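Malate dehydrogenase (Pyrococcus horikoshii, PDB 1V9N) catalyses the NAD-dependent oxidation of (S)-malate to oxaloacetate, works as a homodimer, and is seen here with NADPH bound. Local coordinates at residues 177-182 / 325-330; 14-19 / 47-52. All blocks are in the same frame, centred on the assembly; numbering follows the deposited sequence.

Contact 1: residues 177-182 / 325-330. With NDP (NADPH dihydro-nicotinamide-adenine-dinucleotide phosphate), chain B.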
loop_
_atom_site.group_PDB
_atom_site.type_symbol
_atom_site.label_atom_id
_atom_site.label_comp_id
_atom_site.label_asym_id
_atom_site.label_seq_id
_atom_site.Cartn_x
_atom_site.Cartn_y
_atom_site.Cartn_z
ATOM N N LYS A 177 5.713 -22.179 -0.907
ATOM C CA LYS A 177 6.160 -23.552 -1.107
ATOM C C LYS A 177 6.537 -23.727 -2.579
ATOM O O LYS A 177 7.330 -24.601 -2.925
ATOM C CB LYS A 177 5.047 -24.543 -0.750
ATOM C CG LYS A 177 4.585 -24.500 0.706
ATOM C CD LYS A 177 5.596 -25.129 1.653
ATOM C CE LYS A 177 5.772 -26.618 1.370
ATOM N NZ LYS A 177 4.484 -27.375 1.464
ATOM N N ASP A 178 5.965 -22.888 -3.439
ATOM C CA ASP A 178 6.231 -22.955 -4.872
ATOM C C ASP A 178 6.847 -21.645 -5.361
ATOM O O ASP A 178 7.884 -21.227 -4.858
ATOM C CB ASP A 178 4.931 -23.258 -5.617
ATOM C CG ASP A 178 4.185 -24.450 -5.021
ATOM O OD1 ASP A 178 4.780 -25.546 -4.943
ATOM O OD2 ASP A 178 3.011 -24.290 -4.622
ATOM N N LYS A 179 6.222 -20.995 -6.337
ATOM C CA LYS A 179 6.757 -19.733 -6.842
ATOM C C LYS A 179 6.375 -18.577 -5.923
ATOM O O LYS A 179 5.297 -18.569 -5.324
ATOM C CB LYS A 179 6.270 -19.474 -8.268
ATOM C CG LYS A 179 6.890 -20.435 -9.271
ATOM C CD LYS A 179 6.436 -20.191 -10.698
ATOM C CE LYS A 179 7.060 -21.238 -11.627
ATOM N NZ LYS A 179 6.519 -21.182 -13.014
ATOM N N PRO A 180 7.260 -17.581 -5.799
ATOM C CA PRO A 180 6.981 -16.433 -4.935
ATOM C C PRO A 180 5.666 -15.719 -5.220
ATOM O O PRO A 180 5.219 -15.628 -6.370
ATOM C CB PRO A 180 8.175 -15.509 -5.185
ATOM C CG PRO A 180 9.279 -16.461 -5.548
ATOM C CD PRO A 180 8.573 -17.440 -6.454
ATOM N N PHE A 181 5.043 -15.229 -4.155
ATOM C CA PHE A 181 3.836 -14.441 -4.284
ATOM C C PHE A 181 4.427 -13.129 -4.799
ATOM O O PHE A 181 5.476 -12.701 -4.318
ATOM C CB PHE A 181 3.202 -14.210 -2.913
ATOM C CG PHE A 181 2.194 -13.108 -2.892
ATOM C CD1 PHE A 181 0.864 -13.359 -3.215
ATOM C CD2 PHE A 181 2.580 -11.806 -2.576
ATOM C CE1 PHE A 181 -0.075 -12.321 -3.220
ATOM C CE2 PHE A 181 1.658 -10.765 -2.581
ATOM C CZ PHE A 181 0.326 -11.020 -2.903
ATOM N N LEU A 182 3.783 -12.492 -5.767
ATOM C CA LEU A 182 4.325 -11.245 -6.286
ATOM C C LEU A 182 3.281 -10.233 -6.717
ATOM O O LEU A 182 2.647 -10.378 -7.764
ATOM C CB LEU A 182 5.269 -11.521 -7.463
ATOM C CG LEU A 182 5.811 -10.293 -8.218
ATOM C CD1 LEU A 182 6.634 -9.404 -7.280
ATOM C CD2 LEU A 182 6.657 -10.764 -9.410
ATOM N N LYS A 325 -0.075 -15.170 -13.209
ATOM C CA LYS A 325 -0.145 -14.957 -14.657
ATOM C C LYS A 325 1.253 -14.700 -15.209
ATOM O O LYS A 325 1.655 -15.293 -16.207
ATOM C CB LYS A 325 -1.022 -13.750 -14.997
ATOM C CG LYS A 325 -2.518 -13.951 -14.831
ATOM C CD LYS A 325 -3.249 -12.662 -15.180
ATOM C CE LYS A 325 -4.748 -12.797 -15.049
ATOM N NZ LYS A 325 -5.443 -11.507 -15.340
ATOM N N GLY A 326 1.985 -13.804 -14.551
ATOM C CA GLY A 326 3.329 -13.466 -14.986
ATOM C C GLY A 326 4.283 -14.644 -15.058
ATOM O O GLY A 326 5.020 -14.791 -16.036
ATOM N N PHE A 327 4.286 -15.480 -14.024
ATOM C CA PHE A 327 5.167 -16.639 -13.999
ATOM C C PHE A 327 4.805 -17.643 -15.090
ATOM O O PHE A 327 5.689 -18.270 -15.678
ATOM C CB PHE A 327 5.130 -17.311 -12.625
ATOM C CG PHE A 327 6.055 -16.678 -11.618
ATOM C CD1 PHE A 327 7.420 -16.572 -11.879
ATOM C CD2 PHE A 327 5.565 -16.195 -10.408
ATOM C CE1 PHE A 327 8.285 -15.993 -10.951
ATOM C CE2 PHE A 327 6.420 -15.615 -9.473
ATOM C CZ PHE A 327 7.781 -15.513 -9.743
ATOM N N LEU A 328 3.509 -17.789 -15.355
ATOM C CA LEU A 328 3.037 -18.700 -16.395
ATOM C C LEU A 328 3.415 -18.135 -17.760
ATOM O O LEU A 328 3.886 -18.859 -18.638
ATOM C CB LEU A 328 1.519 -18.873 -16.310
ATOM C CG LEU A 328 1.017 -20.137 -15.606
ATOM C CD1 LEU A 328 1.633 -20.247 -14.226
ATOM C CD2 LEU A 328 -0.502 -20.095 -15.521
ATOM N N THR A 329 3.199 -16.835 -17.933
ATOM C CA THR A 329 3.544 -16.173 -19.181
ATOM C C THR A 329 5.037 -16.357 -19.438
ATOM O O THR A 329 5.452 -16.645 -20.560
ATOM C CB THR A 329 3.231 -14.677 -19.120
ATOM O OG1 THR A 329 1.821 -14.493 -18.947
ATOM C CG2 THR A 329 3.677 -13.985 -20.404
HETATM N N MSE A 330 5.838 -16.196 -18.389
HETATM C CA MSE A 330 7.281 -16.360 -18.500
HETATM C C MSE A 330 7.607 -17.780 -18.948
HETATM O O MSE A 330 8.307 -17.985 -19.939
HETATM C CB MSE A 330 7.955 -16.079 -17.153
HETATM C CG MSE A 330 9.424 -16.477 -17.094
HETATM SE SE MSE A 330 10.305 -16.021 -15.421
HETATM C CE MSE A 330 10.693 -17.526 -14.321
HETATM P PA NDP B . -1.277 -5.152 -13.603
HETATM O O1A NDP B . -0.783 -5.803 -14.792
HETATM O O2A NDP B . -2.678 -4.619 -13.475
HETATM O O5B NDP B . -0.982 -6.169 -12.350
HETATM C C5B NDP B . -1.325 -5.814 -10.998
HETATM C C4B NDP B . -0.861 -6.999 -10.130
HETATM O O4B NDP B . -2.028 -7.831 -10.000
HETATM C C3B NDP B . 0.231 -7.890 -10.654
HETATM O O3B NDP B . 1.068 -8.282 -9.525
HETATM C C2B NDP B . -0.432 -9.077 -11.258
HETATM O O2B NDP B . 0.328 -10.295 -11.340
HETATM C C1B NDP B . -1.684 -9.144 -10.440
HETATM N N9A NDP B . -2.888 -9.638 -11.164
HETATM C C8A NDP B . -3.299 -9.396 -12.506
HETATM N N7A NDP B . -4.440 -9.993 -12.764
HETATM C C5A NDP B . -4.813 -10.636 -11.619
HETATM C C6A NDP B . -5.930 -11.443 -11.230
HETATM N N6A NDP B . -6.909 -11.700 -12.104
HETATM N N1A NDP B . -5.997 -11.952 -9.951
HETATM C C2A NDP B . -4.999 -11.690 -9.046
HETATM N N3A NDP B . -3.911 -10.938 -9.313
HETATM C C4A NDP B . -3.874 -10.435 -10.628
HETATM O O3 NDP B . -0.352 -3.982 -13.107
HETATM P PN NDP B . 0.132 -2.556 -13.603
HETATM O O1N NDP B . -0.332 -1.618 -12.585
HETATM O O2N NDP B . -0.471 -2.457 -14.976
HETATM O O5D NDP B . 1.710 -2.760 -13.621
HETATM C C5D NDP B . 2.550 -2.307 -14.720
HETATM C C4D NDP B . 4.063 -2.648 -14.436
HETATM O O4D NDP B . 4.789 -1.447 -14.625
HETATM C C3D NDP B . 4.422 -3.122 -13.005
HETATM O O3D NDP B . 5.362 -4.199 -13.118
HETATM C C2D NDP B . 4.973 -1.897 -12.297
HETATM O O2D NDP B . 5.886 -2.251 -11.280
HETATM C C1D NDP B . 5.590 -1.118 -13.488
HETATM N N1N NDP B . 5.589 0.360 -13.316
HETATM C C2N NDP B . 6.864 0.985 -13.219
HETATM C C3N NDP B . 6.873 2.432 -13.061
HETATM C C7N NDP B . 8.156 3.137 -12.965
HETATM O O7N NDP B . 8.245 4.364 -12.836
HETATM N N7N NDP B . 9.327 2.445 -13.014
HETATM C C4N NDP B . 5.622 3.119 -13.019
HETATM C C5N NDP B . 4.389 2.486 -13.109
HETATM C C6N NDP B . 4.366 1.102 -13.264
HETATM P P2B NDP B . 1.046 -10.841 -12.606
HETATM O O1X NDP B . 0.737 -12.279 -12.540
HETATM O O2X NDP B . 2.517 -10.591 -12.506
HETATM O O3X NDP B . 0.463 -10.185 -13.854
HETATM O O HOH W 1 8.048 -19.517 -13.898
#

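Contact 2: residues 14-19 / 47-52. With NDP (NADPH dihydro-nicotinamide-adenine-dinucleotide phosphate), chain B.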
loop_
_atom_site.group_PDB
_atom_site.type_symbol
_atom_site.label_atom_id
_atom_site.label_comp_id
_atom_site.label_asym_id
_atom_site.label_seq_id
_atom_site.Cartn_x
_atom_site.Cartn_y
_atom_site.Cartn_z
ATOM N N VAL A 14 11.199 -14.009 -30.256
ATOM C CA VAL A 14 12.639 -13.820 -30.156
ATOM C C VAL A 14 13.163 -14.619 -28.973
ATOM O O VAL A 14 12.708 -14.440 -27.846
ATOM C CB VAL A 14 13.001 -12.331 -29.944
ATOM C CG1 VAL A 14 14.506 -12.174 -29.845
ATOM C CG2 VAL A 14 12.452 -11.490 -31.086
ATOM N N PRO A 15 14.124 -15.523 -29.215
ATOM C CA PRO A 15 14.690 -16.334 -28.134
ATOM C C PRO A 15 15.133 -15.457 -26.968
ATOM O O PRO A 15 15.917 -14.526 -27.145
ATOM C CB PRO A 15 15.861 -17.033 -28.813
ATOM C CG PRO A 15 15.353 -17.227 -30.208
ATOM C CD PRO A 15 14.728 -15.885 -30.510
ATOM N N LYS A 16 14.618 -15.761 -25.782
ATOM C CA LYS A 16 14.946 -15.009 -24.578
ATOM C C LYS A 16 16.436 -14.680 -24.517
ATOM O O LYS A 16 16.820 -13.522 -24.345
ATOM C CB LYS A 16 14.524 -15.814 -23.343
ATOM C CG LYS A 16 14.725 -15.116 -22.009
ATOM C CD LYS A 16 16.154 -15.238 -21.517
ATOM C CE LYS A 16 16.318 -14.589 -20.158
ATOM N NZ LYS A 16 17.715 -14.680 -19.661
ATOM N N ASP A 17 17.266 -15.706 -24.672
ATOM C CA ASP A 17 18.716 -15.560 -24.629
ATOM C C ASP A 17 19.238 -14.607 -25.702
ATOM O O ASP A 17 20.277 -13.968 -25.532
ATOM C CB ASP A 17 19.367 -16.931 -24.802
ATOM C CG ASP A 17 18.841 -17.947 -23.808
ATOM O OD1 ASP A 17 19.168 -17.827 -22.607
ATOM O OD2 ASP A 17 18.090 -18.857 -24.229
ATOM N N ARG A 18 18.505 -14.516 -26.806
ATOM C CA ARG A 18 18.883 -13.650 -27.911
ATOM C C ARG A 18 18.587 -12.194 -27.585
ATOM O O ARG A 18 19.402 -11.310 -27.849
ATOM C CB ARG A 18 18.129 -14.068 -29.175
ATOM C CG ARG A 18 18.462 -13.261 -30.417
ATOM C CD ARG A 18 18.156 -14.086 -31.653
ATOM N NE ARG A 18 18.966 -15.303 -31.671
ATOM C CZ ARG A 18 18.777 -16.323 -32.501
ATOM N NH1 ARG A 18 17.795 -16.284 -33.394
ATOM N NH2 ARG A 18 19.574 -17.383 -32.440
ATOM N N LEU A 19 17.414 -11.948 -27.014
ATOM C CA LEU A 19 17.020 -10.595 -26.648
ATOM C C LEU A 19 17.980 -10.077 -25.584
ATOM O O LEU A 19 18.422 -8.927 -25.632
ATOM C CB LEU A 19 15.588 -10.587 -26.108
ATOM C CG LEU A 19 14.981 -9.216 -25.802
ATOM C CD1 LEU A 19 14.942 -8.378 -27.073
ATOM C CD2 LEU A 19 13.582 -9.388 -25.243
ATOM N N ALA A 47 10.631 -8.187 -17.587
ATOM C CA ALA A 47 9.392 -7.478 -17.889
ATOM C C ALA A 47 8.740 -8.040 -19.152
ATOM O O ALA A 47 7.526 -8.237 -19.202
ATOM C CB ALA A 47 9.669 -5.985 -18.069
ATOM N N ASP A 48 9.545 -8.280 -20.182
ATOM C CA ASP A 48 9.017 -8.829 -21.425
ATOM C C ASP A 48 8.496 -10.253 -21.198
ATOM O O ASP A 48 7.430 -10.612 -21.691
ATOM C CB ASP A 48 10.092 -8.821 -22.513
ATOM C CG ASP A 48 10.363 -7.425 -23.055
ATOM O OD1 ASP A 48 9.394 -6.747 -23.468
ATOM O OD2 ASP A 48 11.540 -7.006 -23.069
ATOM N N LEU A 49 9.245 -11.045 -20.438
ATOM C CA LEU A 49 8.854 -12.419 -20.134
ATOM C C LEU A 49 7.545 -12.496 -19.347
ATOM O O LEU A 49 6.709 -13.369 -19.602
ATOM C CB LEU A 49 9.958 -13.122 -19.338
ATOM C CG LEU A 49 11.224 -13.529 -20.094
ATOM C CD1 LEU A 49 12.248 -14.099 -19.126
ATOM C CD2 LEU A 49 10.864 -14.566 -21.155
ATOM N N ARG A 50 7.373 -11.587 -18.389
ATOM C CA ARG A 50 6.168 -11.570 -17.566
ATOM C C ARG A 50 4.991 -10.903 -18.266
ATOM O O ARG A 50 3.904 -10.791 -17.700
ATOM C CB ARG A 50 6.436 -10.860 -16.234
ATOM C CG ARG A 50 7.482 -11.528 -15.347
ATOM C CD ARG A 50 7.476 -10.900 -13.943
ATOM N NE ARG A 50 6.237 -11.208 -13.228
ATOM C CZ ARG A 50 5.994 -12.370 -12.624
ATOM N NH1 ARG A 50 6.911 -13.322 -12.636
ATOM N NH2 ARG A 50 4.821 -12.596 -12.046
ATOM N N GLY A 51 5.211 -10.444 -19.494
ATOM C CA GLY A 51 4.138 -9.812 -20.237
ATOM C C GLY A 51 3.923 -8.340 -19.957
ATOM O O GLY A 51 2.825 -7.820 -20.166
ATOM N N VAL A 52 4.956 -7.656 -19.478
ATOM C CA VAL A 52 4.841 -6.229 -19.197
ATOM C C VAL A 52 5.568 -5.467 -20.305
ATOM O O VAL A 52 6.633 -4.883 -20.080
ATOM C CB VAL A 52 5.469 -5.859 -17.827
ATOM C CG1 VAL A 52 5.131 -4.419 -17.476
ATOM C CG2 VAL A 52 4.969 -6.803 -16.742
HETATM P PA NDP B . -1.277 -5.152 -13.603
HETATM O O1A NDP B . -0.783 -5.803 -14.792
HETATM O O2A NDP B . -2.678 -4.619 -13.475
HETATM O O5B NDP B . -0.982 -6.169 -12.350
HETATM C C5B NDP B . -1.325 -5.814 -10.998
HETATM C C4B NDP B . -0.861 -6.999 -10.130
HETATM O O4B NDP B . -2.028 -7.831 -10.000
HETATM C C3B NDP B . 0.231 -7.890 -10.654
HETATM O O3B NDP B . 1.068 -8.282 -9.525
HETATM C C2B NDP B . -0.432 -9.077 -11.258
HETATM O O2B NDP B . 0.328 -10.295 -11.340
HETATM C C1B NDP B . -1.684 -9.144 -10.440
HETATM N N9A NDP B . -2.888 -9.638 -11.164
HETATM C C8A NDP B . -3.299 -9.396 -12.506
HETATM N N7A NDP B . -4.440 -9.993 -12.764
HETATM C C5A NDP B . -4.813 -10.636 -11.619
HETATM C C6A NDP B . -5.930 -11.443 -11.230
HETATM N N6A NDP B . -6.909 -11.700 -12.104
HETATM N N1A NDP B . -5.997 -11.952 -9.951
HETATM C C2A NDP B . -4.999 -11.690 -9.046
HETATM N N3A NDP B . -3.911 -10.938 -9.313
HETATM C C4A NDP B . -3.874 -10.435 -10.628
HETATM O O3 NDP B . -0.352 -3.982 -13.107
HETATM P PN NDP B . 0.132 -2.556 -13.603
HETATM O O1N NDP B . -0.332 -1.618 -12.585
HETATM O O2N NDP B . -0.471 -2.457 -14.976
HETATM O O5D NDP B . 1.710 -2.760 -13.621
HETATM C C5D NDP B . 2.550 -2.307 -14.720
HETATM C C4D NDP B . 4.063 -2.648 -14.436
HETATM O O4D NDP B . 4.789 -1.447 -14.625
HETATM C C3D NDP B . 4.422 -3.122 -13.005
HETATM O O3D NDP B . 5.362 -4.199 -13.118
HETATM C C2D NDP B . 4.973 -1.897 -12.297
HETATM O O2D NDP B . 5.886 -2.251 -11.280
HETATM C C1D NDP B . 5.590 -1.118 -13.488
HETATM N N1N NDP B . 5.589 0.360 -13.316
HETATM C C2N NDP B . 6.864 0.985 -13.219
HETATM C C3N NDP B . 6.873 2.432 -13.061
HETATM C C7N NDP B . 8.156 3.137 -12.965
HETATM O O7N NDP B . 8.245 4.364 -12.836
HETATM N N7N NDP B . 9.327 2.445 -13.014
HETATM C C4N NDP B . 5.622 3.119 -13.019
HETATM C C5N NDP B . 4.389 2.486 -13.109
HETATM C C6N NDP B . 4.366 1.102 -13.264
HETATM P P2B NDP B . 1.046 -10.841 -12.606
HETATM O O1X NDP B . 0.737 -12.279 -12.540
HETATM O O2X NDP B . 2.517 -10.591 -12.506
HETATM O O3X NDP B . 0.463 -10.185 -13.854
#

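Contact 1: residues 177-182 / 325-330
K179 lies along the ring of F327, and the two side chains run past each other in opposite directions. CB of K179 sits over one face of the ring, near its rim, 4.0 Å from F327 CE2. Beyond CG the lysine chain is extended (chi2 -179°). This carries CD to F327 CG at 3.7 Å and makes an off-centre CH-pi contact. NZ ends beside the backbone of F327. A water lies between NZ and F327 O, but its distance to NZ is too short to be trusted. P180 meets the same ring differently. Its carbonyl O is at the ring edge, near the plane, 3.3 Å from F327 CE2, while its CD touches CZ.

The helix that carries F327 also receives the NADPH 2'-phosphate. G326 N, in the first turn, donates a nearly straight bond of 2.8 Å to O1X. The N-terminal helix end would favour this anion. K325 NZ reaches adenine N7A at 3.2 Å and has a salt bridge to E238 of the second subunit. F327 thus joins helix 324-336 to the loop that leads into strand 181-185, outermost in its sheet within this chain, and P180 also packs on L136 and A139 of helix 132-139.

Contact 2: residues 14-19 / 47-52
K16 and L49 meet inside an antiparallel helical hairpin, where the start of helix 16-29 packs against the end of helix 34-49. The two side chains cross at about a right angle. CG of K16 touches both methyls of L49, with CD1 at 3.9 Å. K16 is bent at chi2 (-82°), which turns CD and the ammonium end off L49 and leaves CG as the touching atom. One turn on, L19 points at the other helix and its CD2 comes to 3.8 Å from D48 OD2. This is a van der Waals contact. The polar partner of OD2 is V57 N, which donates a hydrogen bond to it, and L19 also packs on V57.

The next layer is helix 324-336 with strand 338-341. L49 rests on M330, R333, L334 and I338, and K16 also reaches L334. V14, the last residue of strand 11-14, is backbone-bonded to I338; P15 then takes the N-cap position of the helix.

Helix 34-49 ends in a Schellman motif. G51 has positive phi (84°), G51 N bonds to D48 O, and V52 N bonds to A47 O at 2.6 Å. The chain then turns toward NADPH, and V52 CG1 lies 3.7 Å from C4D of the nicotinamide ribose. K4 NZ, which also hydrogen-bonds to NADPH, bonds to R50 O. The R50 guanidinium makes a cation-pi contact with F327, and its NH2 also bonds to G323 O. With its edge to the 2'-phosphate, R50 gives O2X a bond from NH2 of 3.1 Å at 167°.

Overall arrangement
From the N terminus, strand 11-14 leads into residues 14-19. Contact 2 then closes a short, mostly helical loop of 27 residues onto residues 47-52. The chain next runs through most of the mixed sheet before contact 1 opens at residues 177-182. That contact closes a much longer loop of 142 residues onto helix 324-336. The two contacts follow in series, neither nested nor crossed. In space their centres are about 15 Å apart, and T329 of one packs on L49 of the other. Contact 2 ties the N-terminal helices together, and contact 1 ties strand 181-185 and the loop before it to helix 324-336. Both border the same NADPH.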